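Local coordinates for D-glyceraldehyde dehydrogenase (NADP(+)) (Thermoplasma acidophilum, PDB 5IZD), which catalyses the NADP-dependent oxidation of D-glyceraldehyde to (R)-glycerate in the non-phosphorylated Entner-Doudoroff pathway, acting as a homotetramer, at residues A[426-434]-A[445-453]; A[284-294]-A[382-393]. All blocks are in the same frame, centred on the assembly; numbering follows the deposited sequence.

Contact 1: A[426-434]-A[445-453]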
loop_
_atom_site.group_PDB
_atom_site.type_symbol
_atom_site.label_atom_id
_atom_site.label_comp_id
_atom_site.label_asym_id
_atom_site.label_seq_id
_atom_site.Cartn_x
_atom_site.Cartn_y
_atom_site.Cartn_z
ATOM N N GLU A 426 2.640 3.691 22.096
ATOM C CA GLU A 426 2.876 2.231 22.104
ATOM C C GLU A 426 2.486 1.555 23.415
ATOM O O GLU A 426 1.986 0.416 23.379
ATOM C CB GLU A 426 4.355 1.884 21.737
ATOM C CG GLU A 426 4.528 1.886 20.217
ATOM C CD GLU A 426 5.811 1.224 19.668
ATOM O OE1 GLU A 426 6.925 1.825 19.686
ATOM O OE2 GLU A 426 5.684 0.093 19.125
ATOM N N ARG A 427 2.720 2.213 24.553
ATOM C CA ARG A 427 2.546 1.547 25.835
ATOM C C ARG A 427 1.032 1.482 26.271
ATOM O O ARG A 427 0.666 0.617 27.084
ATOM C CB ARG A 427 3.452 2.181 26.896
ATOM C CG ARG A 427 4.969 1.932 26.698
ATOM C CD ARG A 427 5.377 0.613 27.350
ATOM N NE ARG A 427 6.633 0.020 26.899
ATOM C CZ ARG A 427 7.359 -0.841 27.611
ATOM N NH1 ARG A 427 6.994 -1.189 28.831
ATOM N NH2 ARG A 427 8.469 -1.352 27.104
ATOM N N ILE A 428 0.184 2.363 25.712
ATOM C CA ILE A 428 -1.286 2.345 25.970
ATOM C C ILE A 428 -1.888 1.427 24.947
ATOM O O ILE A 428 -2.009 1.773 23.751
ATOM C CB ILE A 428 -1.967 3.752 25.895
ATOM C CG1 ILE A 428 -1.404 4.708 26.951
ATOM C CG2 ILE A 428 -3.488 3.649 26.019
ATOM C CD1 ILE A 428 -1.896 4.419 28.341
ATOM N N ARG A 429 -2.260 0.243 25.424
ATOM C CA ARG A 429 -2.615 -0.834 24.534
ATOM C C ARG A 429 -4.087 -0.759 24.276
ATOM O O ARG A 429 -4.841 -1.665 24.690
ATOM C CB ARG A 429 -2.210 -2.163 25.135
ATOM C CG ARG A 429 -0.707 -2.335 25.264
ATOM C CD ARG A 429 -0.078 -2.780 23.963
ATOM N NE ARG A 429 -0.418 -4.146 23.643
ATOM C CZ ARG A 429 -0.114 -4.749 22.489
ATOM N NH1 ARG A 429 0.545 -4.107 21.540
ATOM N NH2 ARG A 429 -0.479 -6.005 22.273
ATOM N N PHE A 430 -4.488 0.345 23.630
ATOM C CA PHE A 430 -5.897 0.615 23.283
ATOM C C PHE A 430 -5.921 0.928 21.802
ATOM O O PHE A 430 -4.915 1.394 21.257
ATOM C CB PHE A 430 -6.466 1.775 24.102
ATOM C CG PHE A 430 -6.915 1.339 25.449
ATOM C CD1 PHE A 430 -5.981 1.021 26.432
ATOM C CD2 PHE A 430 -8.264 1.155 25.718
ATOM C CE1 PHE A 430 -6.373 0.531 27.668
ATOM C CE2 PHE A 430 -8.672 0.664 26.950
ATOM C CZ PHE A 430 -7.722 0.358 27.934
ATOM N N GLY A 431 -7.048 0.641 21.170
ATOM C CA GLY A 431 -7.203 0.876 19.719
ATOM C C GLY A 431 -7.208 2.340 19.344
ATOM O O GLY A 431 -6.715 2.689 18.260
ATOM N N GLU A 432 -7.713 3.195 20.232
ATOM C CA GLU A 432 -7.693 4.644 20.012
ATOM C C GLU A 432 -7.171 5.398 21.228
ATOM O O GLU A 432 -7.625 5.160 22.360
ATOM C CB GLU A 432 -9.080 5.190 19.628
ATOM C CG GLU A 432 -9.695 4.469 18.458
ATOM C CD GLU A 432 -11.080 4.941 18.082
ATOM O OE1 GLU A 432 -11.409 4.698 16.900
ATOM O OE2 GLU A 432 -11.886 5.451 18.938
ATOM N N LEU A 433 -6.163 6.266 20.998
ATOM C CA LEU A 433 -5.677 7.164 22.025
ATOM C C LEU A 433 -5.924 8.602 21.545
ATOM O O LEU A 433 -5.384 9.008 20.533
ATOM C CB LEU A 433 -4.203 6.878 22.363
ATOM C CG LEU A 433 -3.522 7.824 23.350
ATOM C CD1 LEU A 433 -4.088 7.763 24.757
ATOM C CD2 LEU A 433 -2.029 7.553 23.355
ATOM N N TYR A 434 -6.728 9.358 22.272
ATOM C CA TYR A 434 -7.000 10.753 22.001
ATOM C C TYR A 434 -6.111 11.608 22.923
ATOM O O TYR A 434 -6.192 11.576 24.165
ATOM C CB TYR A 434 -8.516 11.068 22.204
ATOM C CG TYR A 434 -9.426 10.356 21.218
ATOM C CD1 TYR A 434 -9.690 10.892 19.952
ATOM C CD2 TYR A 434 -10.046 9.143 21.556
ATOM C CE1 TYR A 434 -10.504 10.231 19.036
ATOM C CE2 TYR A 434 -10.870 8.477 20.654
ATOM C CZ TYR A 434 -11.068 9.016 19.384
ATOM O OH TYR A 434 -11.889 8.349 18.490
ATOM N N GLY A 445 -9.913 7.132 10.213
ATOM C CA GLY A 445 -9.380 6.246 11.257
ATOM C C GLY A 445 -9.825 4.795 11.204
ATOM O O GLY A 445 -10.830 4.497 10.636
ATOM N N TYR A 446 -9.080 3.878 11.785
ATOM C CA TYR A 446 -9.470 2.488 11.788
ATOM C C TYR A 446 -9.958 2.203 13.190
ATOM O O TYR A 446 -9.187 1.986 14.069
ATOM C CB TYR A 446 -8.324 1.575 11.393
ATOM C CG TYR A 446 -8.604 0.100 11.381
ATOM C CD1 TYR A 446 -9.386 -0.465 10.406
ATOM C CD2 TYR A 446 -8.048 -0.735 12.306
ATOM C CE1 TYR A 446 -9.616 -1.796 10.381
ATOM C CE2 TYR A 446 -8.276 -2.074 12.275
ATOM C CZ TYR A 446 -9.066 -2.588 11.306
ATOM O OH TYR A 446 -9.311 -3.896 11.271
ATOM N N HIS A 447 -11.266 2.225 13.371
ATOM C CA HIS A 447 -11.917 2.074 14.657
ATOM C C HIS A 447 -11.869 0.610 15.070
ATOM O O HIS A 447 -12.504 -0.224 14.440
ATOM C CB HIS A 447 -13.390 2.500 14.515
ATOM C CG HIS A 447 -14.120 2.724 15.796
ATOM N ND1 HIS A 447 -13.698 3.648 16.727
ATOM C CD2 HIS A 447 -15.340 2.288 16.227
ATOM C CE1 HIS A 447 -14.594 3.731 17.703
ATOM N NE2 HIS A 447 -15.585 2.897 17.434
ATOM N N THR A 448 -11.165 0.311 16.151
ATOM C CA THR A 448 -10.853 -1.051 16.512
ATOM C C THR A 448 -10.321 -1.038 17.943
ATOM O O THR A 448 -10.162 0.014 18.572
ATOM C CB THR A 448 -9.776 -1.608 15.496
ATOM O OG1 THR A 448 -9.665 -3.030 15.594
ATOM C CG2 THR A 448 -8.416 -0.978 15.749
ATOM N N GLY A 449 -9.998 -2.206 18.459
ATOM C CA GLY A 449 -9.359 -2.276 19.752
ATOM C C GLY A 449 -8.767 -3.598 20.086
ATOM O O GLY A 449 -8.764 -4.504 19.262
ATOM N N PHE A 450 -8.267 -3.678 21.305
ATOM C CA PHE A 450 -7.582 -4.861 21.832
ATOM C C PHE A 450 -8.514 -5.615 22.770
ATOM O O PHE A 450 -9.542 -5.069 23.227
ATOM C CB PHE A 450 -6.300 -4.459 22.635
ATOM C CG PHE A 450 -5.235 -3.811 21.807
ATOM C CD1 PHE A 450 -5.366 -2.504 21.404
ATOM C CD2 PHE A 450 -4.113 -4.543 21.380
ATOM C CE1 PHE A 450 -4.399 -1.914 20.590
ATOM C CE2 PHE A 450 -3.132 -3.968 20.565
ATOM C CZ PHE A 450 -3.264 -2.639 20.200
ATOM N N ARG A 451 -8.119 -6.845 23.103
ATOM C CA ARG A 451 -8.741 -7.626 24.151
ATOM C C ARG A 451 -10.249 -7.847 23.816
ATOM O O ARG A 451 -10.552 -8.291 22.736
ATOM C CB ARG A 451 -8.446 -7.023 25.513
ATOM C CG ARG A 451 -6.953 -7.210 25.884
ATOM C CD ARG A 451 -6.560 -6.604 27.195
ATOM N NE ARG A 451 -6.815 -5.148 27.306
ATOM C CZ ARG A 451 -6.078 -4.159 26.743
ATOM N NH1 ARG A 451 -5.017 -4.408 25.945
ATOM N NH2 ARG A 451 -6.417 -2.895 26.958
ATOM N N MET A 452 -11.182 -7.458 24.672
ATOM C CA MET A 452 -12.580 -7.831 24.418
ATOM C C MET A 452 -13.314 -6.902 23.474
ATOM O O MET A 452 -14.538 -7.040 23.344
ATOM C CB MET A 452 -13.373 -7.990 25.740
ATOM C CG MET A 452 -12.968 -9.147 26.654
ATOM S SD MET A 452 -12.865 -10.734 25.823
ATOM C CE MET A 452 -14.627 -10.945 25.465
ATOM N N THR A 453 -12.622 -6.040 22.749
ATOM C CA THR A 453 -13.222 -5.069 21.883
ATOM C C THR A 453 -13.945 -5.737 20.697
ATOM O O THR A 453 -14.951 -5.241 20.233
ATOM C CB THR A 453 -12.197 -4.062 21.300
ATOM O OG1 THR A 453 -11.455 -3.383 22.350
ATOM C CG2 THR A 453 -12.930 -3.013 20.394
#
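Glu432 and His447 form a His-carboxylate hydrogen bond next to the active site, where the turn after helix 418-427 and the start of strand 432-435 meet the loop leading to strand 454-455. His447 ND1 donates in its ring plane to Glu432 OE1 at 2.5 Å, reaching that oxygen from above the carboxylate plane, while Tyr434 OH donates to Glu432 OE2 at 2.9 Å. Beyond the imidazole, NE2 makes a weak hydrogen bond to Glu247, the predicted proton acceptor. Next along, the backbones touch at Gly431, whose CA lies 3.3 Å from Thr448 O; a side chain there would collide with Thr448 O and Gly449. The bend of Arg451 at chi3 (-58°) brings its guanidinium end-on to one carbonyl, with NH1 and NH2 each 3.0 Å from Arg429 O. NH2, which also donates to Tyr407 O, sits over one face of the Phe430 ring. The Arg429 guanidinium, bonded to Pro138 O of the second subunit, receives Phe450 CE2 over its centre, 3.7 Å from Arg429 CZ, with the planes 49° apart. The doubly held carbonyl of Arg429 probably steadies the turn, and a carboxylate held at both oxygens probably orients His447 toward Glu247.

Contact 2: A[284-294]-A[382-393]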
loop_
_atom_site.group_PDB
_atom_site.type_symbol
_atom_site.label_atom_id
_atom_site.label_comp_id
_atom_site.label_asym_id
_atom_site.label_seq_id
_atom_site.Cartn_x
_atom_site.Cartn_y
_atom_site.Cartn_z
ATOM N N ALA A 284 -15.586 8.178 28.300
ATOM C CA ALA A 284 -14.738 8.192 29.481
ATOM C C ALA A 284 -15.461 7.322 30.491
ATOM O O ALA A 284 -16.641 7.626 30.891
ATOM C CB ALA A 284 -14.612 9.608 30.031
ATOM N N GLU A 285 -14.776 6.235 30.868
ATOM C CA GLU A 285 -15.322 5.274 31.815
ATOM C C GLU A 285 -14.487 5.169 33.089
ATOM O O GLU A 285 -14.956 4.581 34.042
ATOM C CB GLU A 285 -15.464 3.893 31.143
ATOM C CG GLU A 285 -16.633 3.742 30.148
ATOM C CD GLU A 285 -17.882 3.043 30.708
ATOM O OE1 GLU A 285 -17.778 2.391 31.800
ATOM O OE2 GLU A 285 -18.985 3.139 30.045
ATOM N N ARG A 286 -13.272 5.705 33.129
ATOM C CA ARG A 286 -12.436 5.675 34.351
ATOM C C ARG A 286 -11.588 6.919 34.334
ATOM O O ARG A 286 -10.949 7.164 33.335
ATOM C CB ARG A 286 -11.423 4.541 34.316
ATOM C CG ARG A 286 -11.969 3.202 34.004
ATOM C CD ARG A 286 -10.863 2.220 33.978
ATOM N NE ARG A 286 -10.402 1.849 32.638
ATOM C CZ ARG A 286 -9.251 1.276 32.368
ATOM N NH1 ARG A 286 -8.335 1.113 33.335
ATOM N NH2 ARG A 286 -9.001 0.930 31.133
ATOM N N LEU A 287 -11.528 7.655 35.429
ATOM C CA LEU A 287 -10.816 8.923 35.475
ATOM C C LEU A 287 -9.568 8.777 36.363
ATOM O O LEU A 287 -9.662 8.374 37.500
ATOM C CB LEU A 287 -11.777 10.010 35.960
ATOM C CG LEU A 287 -11.275 11.431 36.129
ATOM C CD1 LEU A 287 -10.595 11.921 34.874
ATOM C CD2 LEU A 287 -12.418 12.357 36.478
ATOM N N TYR A 288 -8.400 9.050 35.771
ATOM C CA TYR A 288 -7.092 9.008 36.428
ATOM C C TYR A 288 -6.486 10.402 36.342
ATOM O O TYR A 288 -6.140 10.848 35.233
ATOM C CB TYR A 288 -6.142 8.017 35.725
ATOM C CG TYR A 288 -6.646 6.606 35.775
ATOM C CD1 TYR A 288 -6.551 5.861 36.914
ATOM C CD2 TYR A 288 -7.243 6.041 34.694
ATOM C CE1 TYR A 288 -6.984 4.558 36.963
ATOM C CE2 TYR A 288 -7.677 4.752 34.722
ATOM C CZ TYR A 288 -7.550 4.009 35.852
ATOM O OH TYR A 288 -8.112 2.747 35.876
ATOM N N VAL A 289 -6.338 11.070 37.498
ATOM C CA VAL A 289 -5.800 12.410 37.533
ATOM C C VAL A 289 -4.556 12.469 38.435
ATOM O O VAL A 289 -4.475 11.878 39.523
ATOM C CB VAL A 289 -6.850 13.426 37.984
ATOM C CG1 VAL A 289 -6.346 14.842 37.848
ATOM C CG2 VAL A 289 -8.146 13.269 37.174
ATOM N N HIS A 290 -3.575 13.202 37.987
ATOM C CA HIS A 290 -2.358 13.279 38.767
ATOM C C HIS A 290 -2.642 13.887 40.136
ATOM O O HIS A 290 -3.396 14.864 40.249
ATOM C CB HIS A 290 -1.296 14.033 37.971
ATOM C CG HIS A 290 0.069 13.942 38.555
ATOM N ND1 HIS A 290 0.390 14.534 39.752
ATOM C CD2 HIS A 290 1.203 13.362 38.105
ATOM C CE1 HIS A 290 1.675 14.322 40.024
ATOM N NE2 HIS A 290 2.193 13.613 39.040
ATOM N N GLU A 291 -2.088 13.251 41.174
ATOM C CA GLU A 291 -2.225 13.710 42.584
ATOM C C GLU A 291 -2.035 15.212 42.866
ATOM O O GLU A 291 -2.704 15.765 43.727
ATOM C CB GLU A 291 -1.313 12.900 43.537
ATOM C CG GLU A 291 0.207 13.032 43.310
ATOM C CD GLU A 291 1.053 12.186 44.276
ATOM O OE1 GLU A 291 2.275 12.452 44.399
ATOM O OE2 GLU A 291 0.525 11.245 44.917
ATOM N N ASP A 292 -1.067 15.844 42.207
ATOM C CA ASP A 292 -0.834 17.309 42.287
ATOM C C ASP A 292 -2.079 18.179 41.945
ATOM O O ASP A 292 -2.241 19.266 42.491
ATOM C CB ASP A 292 0.318 17.723 41.353
ATOM C CG ASP A 292 1.721 17.141 41.766
ATOM O OD1 ASP A 292 1.836 16.457 42.811
ATOM O OD2 ASP A 292 2.702 17.366 41.023
ATOM N N ILE A 293 -2.936 17.715 41.039
ATOM C CA ILE A 293 -4.061 18.512 40.550
ATOM C C ILE A 293 -5.462 17.856 40.755
ATOM O O ILE A 293 -6.446 18.446 40.356
ATOM C CB ILE A 293 -3.929 18.903 39.040
ATOM C CG1 ILE A 293 -3.684 17.672 38.182
ATOM C CG2 ILE A 293 -2.830 19.923 38.813
ATOM C CD1 ILE A 293 -4.073 17.807 36.728
ATOM N N TYR A 294 -5.519 16.657 41.336
ATOM C CA TYR A 294 -6.727 15.891 41.534
ATOM C C TYR A 294 -7.802 16.726 42.253
ATOM O O TYR A 294 -8.947 16.737 41.812
ATOM C CB TYR A 294 -6.421 14.595 42.305
ATOM C CG TYR A 294 -7.620 13.722 42.620
ATOM C CD1 TYR A 294 -8.411 13.982 43.746
ATOM C CD2 TYR A 294 -7.987 12.669 41.804
ATOM C CE1 TYR A 294 -9.529 13.213 44.044
ATOM C CE2 TYR A 294 -9.129 11.892 42.079
ATOM C CZ TYR A 294 -9.874 12.158 43.202
ATOM O OH TYR A 294 -11.009 11.446 43.521
ATOM N N ILE A 382 -20.036 0.619 32.012
ATOM C CA ILE A 382 -21.207 1.274 32.637
ATOM C C ILE A 382 -22.265 1.731 31.597
ATOM O O ILE A 382 -23.450 1.515 31.792
ATOM C CB ILE A 382 -20.722 2.493 33.498
ATOM C CG1 ILE A 382 -19.963 1.983 34.722
ATOM C CG2 ILE A 382 -21.908 3.353 33.971
ATOM C CD1 ILE A 382 -19.118 3.016 35.446
ATOM N N PHE A 383 -21.820 2.444 30.576
ATOM C CA PHE A 383 -22.614 2.929 29.443
ATOM C C PHE A 383 -23.731 3.900 29.931
ATOM O O PHE A 383 -24.894 3.741 29.566
ATOM C CB PHE A 383 -23.176 1.712 28.630
ATOM C CG PHE A 383 -23.053 1.833 27.144
ATOM C CD1 PHE A 383 -21.822 1.824 26.521
ATOM C CD2 PHE A 383 -24.206 1.890 26.332
ATOM C CE1 PHE A 383 -21.706 1.873 25.124
ATOM C CE2 PHE A 383 -24.102 1.959 24.945
ATOM C CZ PHE A 383 -22.850 1.938 24.334
ATOM N N ALA A 384 -23.357 4.879 30.782
ATOM C CA ALA A 384 -24.345 5.729 31.489
ATOM C C ALA A 384 -23.537 6.885 32.097
ATOM O O ALA A 384 -22.310 6.843 32.042
ATOM C CB ALA A 384 -25.093 4.933 32.538
ATOM N N PRO A 385 -24.193 7.929 32.635
ATOM C CA PRO A 385 -23.422 9.139 32.973
ATOM C C PRO A 385 -22.722 9.100 34.365
ATOM O O PRO A 385 -22.870 10.004 35.173
ATOM C CB PRO A 385 -24.489 10.239 32.870
ATOM C CG PRO A 385 -25.716 9.541 33.326
ATOM C CD PRO A 385 -25.648 8.171 32.725
ATOM N N VAL A 386 -21.927 8.059 34.587
ATOM C CA VAL A 386 -21.385 7.710 35.878
ATOM C C VAL A 386 -19.875 7.464 35.690
ATOM O O VAL A 386 -19.490 6.741 34.770
ATOM C CB VAL A 386 -21.984 6.376 36.405
ATOM C CG1 VAL A 386 -21.403 6.026 37.765
ATOM C CG2 VAL A 386 -23.507 6.397 36.461
ATOM N N ILE A 387 -19.034 8.026 36.553
ATOM C CA ILE A 387 -17.608 7.771 36.464
ATOM C C ILE A 387 -16.983 7.829 37.857
ATOM O O ILE A 387 -17.377 8.623 38.684
ATOM C CB ILE A 387 -16.935 8.738 35.450
ATOM C CG1 ILE A 387 -15.472 8.327 35.150
ATOM C CG2 ILE A 387 -16.964 10.182 35.953
ATOM C CD1 ILE A 387 -14.901 8.921 33.874
ATOM N N GLY A 388 -16.007 6.950 38.105
ATOM C CA GLY A 388 -15.135 7.016 39.281
ATOM C C GLY A 388 -13.811 7.601 38.897
ATOM O O GLY A 388 -13.398 7.467 37.716
ATOM N N ALA A 389 -13.131 8.188 39.897
ATOM C CA ALA A 389 -11.869 8.849 39.735
ATOM C C ALA A 389 -10.865 8.332 40.764
ATOM O O ALA A 389 -11.217 7.976 41.886
ATOM C CB ALA A 389 -12.009 10.348 39.863
ATOM N N ARG A 390 -9.602 8.296 40.351
ATOM C CA ARG A 390 -8.517 7.832 41.203
ATOM C C ARG A 390 -7.244 8.621 40.918
ATOM O O ARG A 390 -7.026 9.088 39.801
ATOM C CB ARG A 390 -8.268 6.338 40.989
ATOM C CG ARG A 390 -7.230 5.741 41.925
ATOM C CD ARG A 390 -6.603 4.490 41.330
ATOM N NE ARG A 390 -5.676 3.848 42.257
ATOM C CZ ARG A 390 -4.359 4.021 42.235
ATOM N NH1 ARG A 390 -3.807 4.818 41.331
ATOM N NH2 ARG A 390 -3.591 3.396 43.118
ATOM N N LYS A 391 -6.409 8.766 41.940
ATOM C CA LYS A 391 -5.136 9.510 41.820
ATOM C C LYS A 391 -4.118 8.672 41.100
ATOM O O LYS A 391 -4.169 7.446 41.179
ATOM C CB LYS A 391 -4.538 9.869 43.172
ATOM C CG LYS A 391 -5.274 10.978 43.893
ATOM C CD LYS A 391 -4.836 11.164 45.345
ATOM C CE LYS A 391 -5.853 12.037 46.042
ATOM N NZ LYS A 391 -5.317 12.351 47.389
ATOM N N ILE A 392 -3.214 9.338 40.390
ATOM C CA ILE A 392 -1.990 8.720 39.951
ATOM C C ILE A 392 -0.757 9.631 40.270
ATOM O O ILE A 392 -0.903 10.840 40.543
ATOM C CB ILE A 392 -2.011 8.383 38.451
ATOM C CG1 ILE A 392 -2.237 9.666 37.632
ATOM C CG2 ILE A 392 -3.017 7.266 38.143
ATOM C CD1 ILE A 392 -2.113 9.511 36.138
ATOM N N SER A 393 0.446 9.025 40.227
ATOM C CA SER A 393 1.720 9.713 40.556
ATOM C C SER A 393 2.989 9.283 39.747
ATOM O O SER A 393 4.051 9.870 39.926
ATOM C CB SER A 393 2.020 9.546 42.046
ATOM O OG SER A 393 2.222 8.185 42.360
HETATM O O HOH W 1 -20.379 5.521 30.048
HETATM O O HOH W 2 4.805 13.058 39.074
#
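Glu285 has CG opposite its carbonyl carbon (chi1 -75°) and bends at chi2 (-100°), which carries its carboxylate back to the peptide N-H groups of Ile382 and Phe383. Ile382 N donates to Glu285 OE1 at 2.9 Å on the syn side, and Phe383 N to the syn lone pair of Glu285 OE2 at 3.0 Å, so that one carboxylate spans two successive amides; OE1 also forms a salt bridge with Lys251. An alanine here would remove the carboxylate and would probably leave both amides and Lys251 without their partner, freeing a loop that carries likely NADP(+)-binding residues. Past this loop strands 284-290 and 386-392 run parallel: Leu287 N bonds Gly388 O, Leu287 O receives Arg390 N at 2.9 Å, and the ladder ends with Glu291 N on Ile392 O at 2.8 Å. On one face Leu287 CB packs against Ala389 CB at 3.9 Å, and Lys391 CG lies over the Tyr294 ring, 4.1 Å from its centroid. On the other, Ile392 CG2 meets Tyr288 CD1 at 4.0 Å. Strand 284-290 thus has 386-392 on one side and 252-256 on the other; helix 262-274 packs on the face of Leu287, and helix 395-403 on that of Ile392.

Overall arrangement
The two contacts follow one another in series along the chain, and only contact 2 pairs strands. From the N terminus it comes first: strand 284-290 waits through an 87-residue excursion, which includes helices 294-305 and 324-339 and strands 343-346 and 366-369, before 386-392 pairs with it. The chain then passes through helix 395-403, strand 410-414 and helix 418-427 and reaches contact 1, where 426-434 meets 445-453 after only ten intervening residues. Neither nests in nor crosses the other. Both reach the seven-strand sheet, contact 2 within it and contact 1 through strand 432-435 at its edge in this chain, where a strand of the second subunit continues it. They touch where Phe430 CZ approaches Arg286 NH2 at 3.5 Å.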